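Local atomic coordinates of integron cassette protein VCH_CASS2 (Vibrio cholerae, PDB entry 3GK6), a protein that probably binds cationic drug-like compounds as a small effector-binding module encoded by a mobile integron gene cassette. Residues F30-A42 against T85-P99. Residues are numbered along the deposited sequence; the frame is centred on the assembly and turned at random.
Sequences FEVTGFVVRTTNA and TGAFDVIACSDTLSP
Two neighbouring antiparallel strands of a closed six-strand barrel meet here, Thr33 to Thr39 pairing with Ser94 back to Phe88. Thr33, Phe35, Val37 and Thr39 each exchange two N-H···O=C bonds with Ser94, Ala92, Val90 and Phe88. At Gly34 the chain bends sharply: its CA comes 3.1 Å from Ala92 O in a C-H···O contact, a closeness that the missing side chain of glycine permits. Beyond the bend the sulfur of Cys93, with chi1 57° setting it between its own N and carbonyl carbon, rests against Val32; SG lies 3.4 Å from Val32 CG2, and Leu76 and Tyr74 of strand 73-78 add to this apolar patch. Phe35 and Ala92 share the sheet face that Thr39 and Phe88 also lie on, and there helix 52-62 packs with Leu55 and Trp56.

Toward the far end Arg38 and Asp89, whose backbones form a non-hydrogen-bonded pair, join their side chains in a salt bridge, NH1 to OD1 3.0 Å. The oxygen lies in the guanidinium plane, yet NH1 meets it from above the carboxylate, the two planes standing 83° apart. Arg38 reaches back through an extended chain, CG anti to N (chi1 -169°), and lays one guanidinium face over the Ala87-Phe88 backbone; Asn79 also binds both partners, its backbone O to NH1 and its side-chain ND2 to OD2. On the sheet face away from Arg38 and Asp89, the Phe88 ring has Thr39 O 4.0 Å above its centre, while CE1 touches Thr39 CG2 at 3.7 Å.

Waters close both ends. One joins Thr40 OG1 and Asn41 N, where the helix begins, to Gly86 O at 2.6 Å; another links Thr33 OG1 with Leu97 O. Paired strands with alternating faces, one bending at a glycine, build the closed antiparallel barrel of this integron-associated effector-binding domain.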
ATOM      1  N   PHE A  30      -8.031  -8.514   6.988  1.00 29.15           N
ATOM      2  CA  PHE A  30      -7.499  -7.965   8.228  1.00 29.69           C
ATOM      3  C   PHE A  30      -7.911  -6.499   8.390  1.00 34.54           C
ATOM      4  O   PHE A  30      -8.242  -5.829   7.414  1.00 30.47           O
ATOM      5  CB  PHE A  30      -5.970  -8.067   8.224  1.00 27.44           C
ATOM      6  CG  PHE A  30      -5.312  -7.450   7.010  1.00 32.71           C
ATOM      7  CD1 PHE A  30      -5.179  -8.171   5.831  1.00 31.86           C
ATOM      8  CD2 PHE A  30      -4.802  -6.151   7.056  1.00 31.98           C
ATOM      9  CE1 PHE A  30      -4.562  -7.609   4.711  1.00 32.48           C
ATOM     10  CE2 PHE A  30      -4.174  -5.579   5.939  1.00 31.22           C
ATOM     11  CZ  PHE A  30      -4.053  -6.304   4.764  1.00 31.57           C
ATOM     12  N   GLU A  31      -7.872  -6.001   9.620  1.00 29.63           N
ATOM     13  CA  GLU A  31      -8.239  -4.612   9.894  1.00 32.10           C
ATOM     14  C   GLU A  31      -7.006  -3.761  10.168  1.00 33.52           C
ATOM     15  O   GLU A  31      -6.072  -4.211  10.831  1.00 32.32           O
ATOM     16  CB  GLU A  31      -9.195  -4.531  11.087  1.00 34.14           C
ATOM     17  CG  GLU A  31     -10.532  -5.215  10.854  1.00 54.38           C
ATOM     18  CD  GLU A  31     -11.581  -4.796  11.867  1.00 69.08           C
ATOM     19  OE1 GLU A  31     -11.202  -4.264  12.932  1.00 68.86           O
ATOM     20  OE2 GLU A  31     -12.783  -4.995  11.596  1.00 77.57           O
ATOM     21  N   VAL A  32      -7.016  -2.537   9.647  1.00 31.43           N
ATOM     22  CA  VAL A  32      -5.904  -1.607   9.816  1.00 29.72           C
ATOM     23  C   VAL A  32      -6.416  -0.185  10.029  1.00 37.49           C
ATOM     24  O   VAL A  32      -7.472   0.194   9.510  1.00 37.04           O
ATOM     25  CB  VAL A  32      -4.958  -1.587   8.592  1.00 29.30           C
ATOM     26  CG1 VAL A  32      -4.253  -2.922   8.428  1.00 32.56           C
ATOM     27  CG2 VAL A  32      -5.723  -1.220   7.337  1.00 33.66           C
ATOM     28  N   THR A  33      -5.659   0.595  10.791  1.00 30.82           N
ATOM     29  CA  THR A  33      -6.031   1.972  11.093  1.00 31.55           C
ATOM     30  C   THR A  33      -4.878   2.915  10.778  1.00 30.70           C
ATOM     31  O   THR A  33      -3.725   2.605  11.057  1.00 34.01           O
ATOM     32  CB  THR A  33      -6.411   2.112  12.573  1.00 39.62           C
ATOM     33  OG1 THR A  33      -7.643   1.421  12.804  1.00 44.03           O
ATOM     34  CG2 THR A  33      -6.583   3.578  12.957  1.00 39.15           C
ATOM     35  N   GLY A  34      -5.193   4.069  10.205  1.00 35.78           N
ATOM     36  CA  GLY A  34      -4.171   5.056   9.924  1.00 33.14           C
ATOM     37  C   GLY A  34      -4.699   6.289   9.239  1.00 33.13           C
ATOM     38  O   GLY A  34      -5.886   6.632   9.351  1.00 39.87           O
ATOM     39  N   PHE A  35      -3.810   6.980   8.539  1.00 30.97           N
ATOM     40  CA  PHE A  35      -4.166   8.250   7.931  1.00 35.70           C
ATOM     41  C   PHE A  35      -4.485   8.083   6.451  1.00 31.72           C
ATOM     42  O   PHE A  35      -3.812   7.341   5.737  1.00 33.24           O
ATOM     43  CB  PHE A  35      -3.037   9.268   8.141  1.00 31.36           C
ATOM     44  CG  PHE A  35      -2.730   9.537   9.590  1.00 36.84           C
ATOM     45  CD1 PHE A  35      -3.700  10.072  10.433  1.00 44.85           C
ATOM     46  CD2 PHE A  35      -1.479   9.265  10.111  1.00 36.24           C
ATOM     47  CE1 PHE A  35      -3.426  10.325  11.764  1.00 41.48           C
ATOM     48  CE2 PHE A  35      -1.194   9.521  11.444  1.00 48.69           C
ATOM     49  CZ  PHE A  35      -2.173  10.053  12.273  1.00 51.79           C
ATOM     50  N   VAL A  36      -5.516   8.779   5.992  1.00 31.11           N
ATOM     51  CA  VAL A  36      -5.923   8.665   4.603  1.00 32.16           C
ATOM     52  C   VAL A  36      -5.761   9.989   3.885  1.00 36.86           C
ATOM     53  O   VAL A  36      -5.981  11.057   4.460  1.00 37.55           O
ATOM     54  CB  VAL A  36      -7.397   8.225   4.466  1.00 41.25           C
ATOM     55  CG1 VAL A  36      -8.314   9.210   5.156  1.00 49.96           C
ATOM     56  CG2 VAL A  36      -7.772   8.093   2.999  1.00 39.63           C
ATOM     57  N   VAL A  37      -5.359   9.918   2.626  1.00 36.46           N
ATOM     58  CA  VAL A  37      -5.482  11.065   1.749  1.00 40.16           C
ATOM     59  C   VAL A  37      -6.013  10.566   0.415  1.00 37.99           C
ATOM     60  O   VAL A  37      -5.804   9.415   0.044  1.00 34.77           O
ATOM     61  CB  VAL A  37      -4.149  11.821   1.575  1.00 32.74           C
ATOM     62  CG1 VAL A  37      -3.176  11.017   0.734  1.00 36.06           C
ATOM     63  CG2 VAL A  37      -4.403  13.181   0.948  1.00 43.66           C
ATOM     64  N   ARG A  38      -6.716  11.428  -0.301  1.00 34.06           N
ATOM     65  CA  ARG A  38      -7.193  11.060  -1.620  1.00 36.94           C
ATOM     66  C   ARG A  38      -6.328  11.707  -2.680  1.00 39.49           C
ATOM     67  O   ARG A  38      -5.995  12.898  -2.602  1.00 39.57           O
ATOM     68  CB  ARG A  38      -8.661  11.457  -1.800  1.00 47.23           C
ATOM     69  CG  ARG A  38      -9.296  10.883  -3.048  1.00 45.10           C
ATOM     70  CD  ARG A  38     -10.808  10.774  -2.888  1.00 46.56           C
ATOM     71  NE  ARG A  38     -11.421  10.115  -4.036  1.00 44.84           N
ATOM     72  CZ  ARG A  38     -11.523   8.797  -4.174  1.00 45.29           C
ATOM     73  NH1 ARG A  38     -11.045   7.985  -3.237  1.00 38.90           N
ATOM     74  NH2 ARG A  38     -12.093   8.293  -5.259  1.00 42.11           N
ATOM     75  N   THR A  39      -5.943  10.929  -3.679  1.00 39.16           N
ATOM     76  CA  THR A  39      -5.054  11.473  -4.694  1.00 39.70           C
ATOM     77  C   THR A  39      -5.275  10.787  -6.034  1.00 35.41           C
ATOM     78  O   THR A  39      -6.198   9.987  -6.195  1.00 38.33           O
ATOM     79  CB  THR A  39      -3.576  11.346  -4.252  1.00 33.58           C
ATOM     80  OG1 THR A  39      -2.739  12.164  -5.091  1.00 33.50           O
ATOM     81  CG2 THR A  39      -3.129   9.884  -4.311  1.00 28.38           C
ATOM     82  N   THR A  40      -4.428  11.121  -6.996  1.00 37.59           N
ATOM     83  CA  THR A  40      -4.470  10.516  -8.315  1.00 35.45           C
ATOM     84  C   THR A  40      -3.036  10.209  -8.739  1.00 35.52           C
ATOM     85  O   THR A  40      -2.084  10.778  -8.192  1.00 33.07           O
ATOM     86  CB  THR A  40      -5.117  11.480  -9.335  1.00 51.15           C
ATOM     87  OG1 THR A  40      -5.619  10.743 -10.455  1.00 69.24           O
ATOM     88  CG2 THR A  40      -4.115  12.500  -9.821  1.00 34.11           C
ATOM     89  N   ASN A  41      -2.876   9.321  -9.713  1.00 33.47           N
ATOM     90  CA  ASN A  41      -1.550   9.002 -10.215  1.00 42.98           C
ATOM     91  C   ASN A  41      -0.865  10.250 -10.770  1.00 41.88           C
ATOM     92  O   ASN A  41       0.325  10.452 -10.549  1.00 34.62           O
ATOM     93  CB  ASN A  41      -1.604   7.895 -11.272  1.00 42.98           C
ATOM     94  CG  ASN A  41      -0.240   7.602 -11.880  1.00 50.48           C
ATOM     95  OD1 ASN A  41       0.026   7.946 -13.032  1.00 62.96           O
ATOM     96  ND2 ASN A  41       0.633   6.976 -11.105  1.00 47.26           N
ATOM     97  N   ALA A  42      -1.626  11.087 -11.475  1.00 42.33           N
ATOM     98  CA  ALA A  42      -1.078  12.326 -12.026  1.00 40.34           C
ATOM     99  C   ALA A  42      -0.585  13.285 -10.936  1.00 42.54           C
ATOM    100  O   ALA A  42       0.459  13.915 -11.094  1.00 39.30           O
ATOM    101  CB  ALA A  42      -2.096  13.017 -12.942  1.00 46.71           C
ATOM    102  N   THR A  85      -6.573   5.391 -13.773  1.00 46.14           N
ATOM    103  CA  THR A  85      -6.565   6.769 -14.241  1.00 47.34           C
ATOM    104  C   THR A  85      -7.399   7.683 -13.349  1.00 48.51           C
ATOM    105  O   THR A  85      -7.453   8.899 -13.567  1.00 50.57           O
ATOM    106  CB  THR A  85      -7.142   6.879 -15.657  1.00 50.72           C
ATOM    107  OG1 THR A  85      -8.567   6.747 -15.584  1.00 51.33           O
ATOM    108  CG2 THR A  85      -6.576   5.793 -16.563  1.00 55.19           C
ATOM    109  N   GLY A  86      -8.064   7.101 -12.359  1.00 46.09           N
ATOM    110  CA  GLY A  86      -8.958   7.862 -11.505  1.00 43.36           C
ATOM    111  C   GLY A  86      -8.402   8.067 -10.112  1.00 41.32           C
ATOM    112  O   GLY A  86      -7.309   7.607  -9.799  1.00 41.38           O
ATOM    113  N   ALA A  87      -9.156   8.758  -9.270  1.00 40.95           N
ATOM    114  CA  ALA A  87      -8.733   8.981  -7.896  1.00 42.24           C
ATOM    115  C   ALA A  87      -8.803   7.690  -7.082  1.00 39.72           C
ATOM    116  O   ALA A  87      -9.474   6.730  -7.465  1.00 42.41           O
ATOM    117  CB  ALA A  87      -9.575  10.070  -7.253  1.00 39.73           C
ATOM    118  N   PHE A  88      -8.099   7.682  -5.957  1.00 32.82           N
ATOM    119  CA  PHE A  88      -8.152   6.579  -5.012  1.00 30.65           C
ATOM    120  C   PHE A  88      -7.684   7.100  -3.666  1.00 31.11           C
ATOM    121  O   PHE A  88      -6.991   8.127  -3.595  1.00 34.35           O
ATOM    122  CB  PHE A  88      -7.268   5.416  -5.478  1.00 31.03           C
ATOM    123  CG  PHE A  88      -5.885   5.842  -5.907  1.00 28.78           C
ATOM    124  CD1 PHE A  88      -4.871   6.003  -4.975  1.00 27.19           C
ATOM    125  CD2 PHE A  88      -5.609   6.105  -7.246  1.00 31.16           C
ATOM    126  CE1 PHE A  88      -3.596   6.410  -5.379  1.00 29.94           C
ATOM    127  CE2 PHE A  88      -4.341   6.517  -7.651  1.00 36.35           C
ATOM    128  CZ  PHE A  88      -3.335   6.667  -6.718  1.00 34.38           C
ATOM    129  N   ASP A  89      -8.071   6.410  -2.602  1.00 32.33           N
ATOM    130  CA  ASP A  89      -7.581   6.735  -1.275  1.00 32.13           C
ATOM    131  C   ASP A  89      -6.296   5.971  -1.039  1.00 27.81           C
ATOM    132  O   ASP A  89      -6.197   4.800  -1.397  1.00 28.00           O
ATOM    133  CB  ASP A  89      -8.580   6.316  -0.203  1.00 31.18           C
ATOM    134  CG  ASP A  89      -9.781   7.225  -0.139  1.00 39.07           C
ATOM    135  OD1 ASP A  89      -9.689   8.358  -0.635  1.00 37.84           O
ATOM    136  OD2 ASP A  89     -10.814   6.795   0.410  1.00 37.98           O
ATOM    137  N   VAL A  90      -5.328   6.639  -0.423  1.00 27.37           N
ATOM    138  CA  VAL A  90      -4.121   5.982   0.065  1.00 29.09           C
ATOM    139  C   VAL A  90      -4.150   6.060   1.584  1.00 28.20           C
ATOM    140  O   VAL A  90      -4.437   7.114   2.153  1.00 30.73           O
ATOM    141  CB  VAL A  90      -2.855   6.663  -0.475  1.00 29.49           C
ATOM    142  CG1 VAL A  90      -1.598   5.891  -0.040  1.00 24.94           C
ATOM    143  CG2 VAL A  90      -2.928   6.777  -1.995  1.00 28.41           C
ATOM    144  N   ILE A  91      -3.880   4.944   2.244  1.00 25.91           N
ATOM    145  CA  ILE A  91      -3.931   4.899   3.696  1.00 28.66           C
ATOM    146  C   ILE A  91      -2.648   4.328   4.281  1.00 28.72           C
ATOM    147  O   ILE A  91      -2.306   3.166   4.040  1.00 27.09           O
ATOM    148  CB  ILE A  91      -5.140   4.073   4.216  1.00 31.42           C
ATOM    149  CG1 ILE A  91      -6.408   4.416   3.425  1.00 27.71           C
ATOM    150  CG2 ILE A  91      -5.319   4.294   5.705  1.00 30.08           C
ATOM    151  CD1 ILE A  91      -7.684   3.728   3.922  1.00 29.37           C
ATOM    152  N   ALA A  92      -1.941   5.158   5.041  1.00 28.37           N
ATOM    153  CA  ALA A  92      -0.753   4.741   5.775  1.00 28.06           C
ATOM    154  C   ALA A  92      -1.242   4.244   7.127  1.00 31.69           C
ATOM    155  O   ALA A  92      -1.805   5.008   7.923  1.00 29.33           O
ATOM    156  CB  ALA A  92       0.221   5.907   5.934  1.00 25.51           C
ATOM    157  N   CYS A  93      -1.067   2.954   7.383  1.00 25.22           N
ATOM    158  CA  CYS A  93      -1.809   2.359   8.479  1.00 28.69           C
ATOM    159  C   CYS A  93      -1.112   1.153   9.074  1.00 31.66           C
ATOM    160  O   CYS A  93      -0.095   0.694   8.565  1.00 29.81           O
ATOM    161  CB  CYS A  93      -3.205   1.968   7.990  1.00 33.44           C
ATOM    162  SG  CYS A  93      -3.190   0.832   6.558  1.00 27.65           S
ATOM    163  N   SER A  94      -1.683   0.636  10.161  1.00 30.86           N
ATOM    164  CA  SER A  94      -1.120  -0.519  10.834  1.00 27.98           C
ATOM    165  C   SER A  94      -2.226  -1.302  11.527  1.00 32.01           C
ATOM    166  O   SER A  94      -3.280  -0.764  11.875  1.00 32.45           O
ATOM    167  CB  SER A  94      -0.055  -0.086  11.853  1.00 35.52           C
ATOM    168  OG  SER A  94       0.475  -1.191  12.569  1.00 35.22           O
ATOM    169  N   ASP A  95      -1.982  -2.581  11.724  1.00 31.60           N
ATOM    170  CA  ASP A  95      -3.011  -3.438  12.279  1.00 36.24           C
ATOM    171  C   ASP A  95      -3.261  -3.187  13.772  1.00 44.40           C
ATOM    172  O   ASP A  95      -4.363  -3.431  14.264  1.00 48.83           O
ATOM    173  CB  ASP A  95      -2.722  -4.912  11.971  1.00 38.51           C
ATOM    174  CG  ASP A  95      -1.361  -5.376  12.466  1.00 43.13           C
ATOM    175  OD1 ASP A  95      -0.544  -4.553  12.933  1.00 36.97           O
ATOM    176  OD2 ASP A  95      -1.108  -6.599  12.379  1.00 52.42           O
ATOM    177  N   THR A  96      -2.264  -2.663  14.481  1.00 38.11           N
ATOM    178  CA  THR A  96      -2.385  -2.503  15.931  1.00 47.06           C
ATOM    179  C   THR A  96      -2.930  -1.138  16.358  1.00 54.92           C
ATOM    180  O   THR A  96      -3.341  -0.962  17.499  1.00 59.38           O
ATOM    181  CB  THR A  96      -1.050  -2.755  16.660  1.00 45.11           C
ATOM    182  OG1 THR A  96      -0.093  -1.765  16.270  1.00 41.22           O
ATOM    183  CG2 THR A  96      -0.516  -4.150  16.340  1.00 44.17           C
ATOM    184  N   LEU A  97      -2.925  -0.172  15.450  1.00 44.79           N
ATOM    185  CA  LEU A  97      -3.510   1.126  15.755  1.00 46.34           C
ATOM    186  C   LEU A  97      -5.023   0.998  15.849  1.00 42.55           C
ATOM    187  O   LEU A  97      -5.599   0.049  15.325  1.00 44.93           O
ATOM    188  CB  LEU A  97      -3.125   2.146  14.684  1.00 42.97           C
ATOM    189  CG  LEU A  97      -1.632   2.456  14.637  1.00 41.51           C
ATOM    190  CD1 LEU A  97      -1.304   3.256  13.387  1.00 34.57           C
ATOM    191  CD2 LEU A  97      -1.188   3.206  15.903  1.00 44.68           C
ATOM    192  N   SER A  98      -5.657   1.944  16.539  1.00 46.47           N
ATOM    193  CA  SER A  98      -7.114   2.014  16.619  1.00 58.03           C
ATOM    194  C   SER A  98      -7.553   3.477  16.536  1.00 57.46           C
ATOM    195  O   SER A  98      -6.834   4.363  16.994  1.00 57.23           O
ATOM    196  CB  SER A  98      -7.630   1.356  17.909  1.00 59.53           C
ATOM    197  OG  SER A  98      -6.944   1.831  19.053  1.00 58.18           O
ATOM    198  N   PRO A  99      -8.732   3.735  15.943  1.00 60.48           N
ATOM    199  CA  PRO A  99      -9.184   5.104  15.658  1.00 68.34           C
ATOM    200  C   PRO A  99      -9.384   5.962  16.910  1.00 83.20           C
ATOM    201  O   PRO A  99      -9.905   7.073  16.813  1.00 88.43           O
ATOM    202  CB  PRO A  99     -10.525   4.897  14.939  1.00 69.12           C
ATOM    203  CG  PRO A  99     -10.528   3.478  14.496  1.00 62.48           C
ATOM    204  CD  PRO A  99      -9.709   2.727  15.498  1.00 61.50           C
TER
HETATM  205  O   HOH W   1      -6.196  -5.322  13.668  1.00 49.40           O
HETATM  206  O   HOH W   2      -6.719  -1.423  13.115  1.00 38.26           O
HETATM  207  O   HOH W   3      -5.037   8.190 -10.887  1.00 39.99           O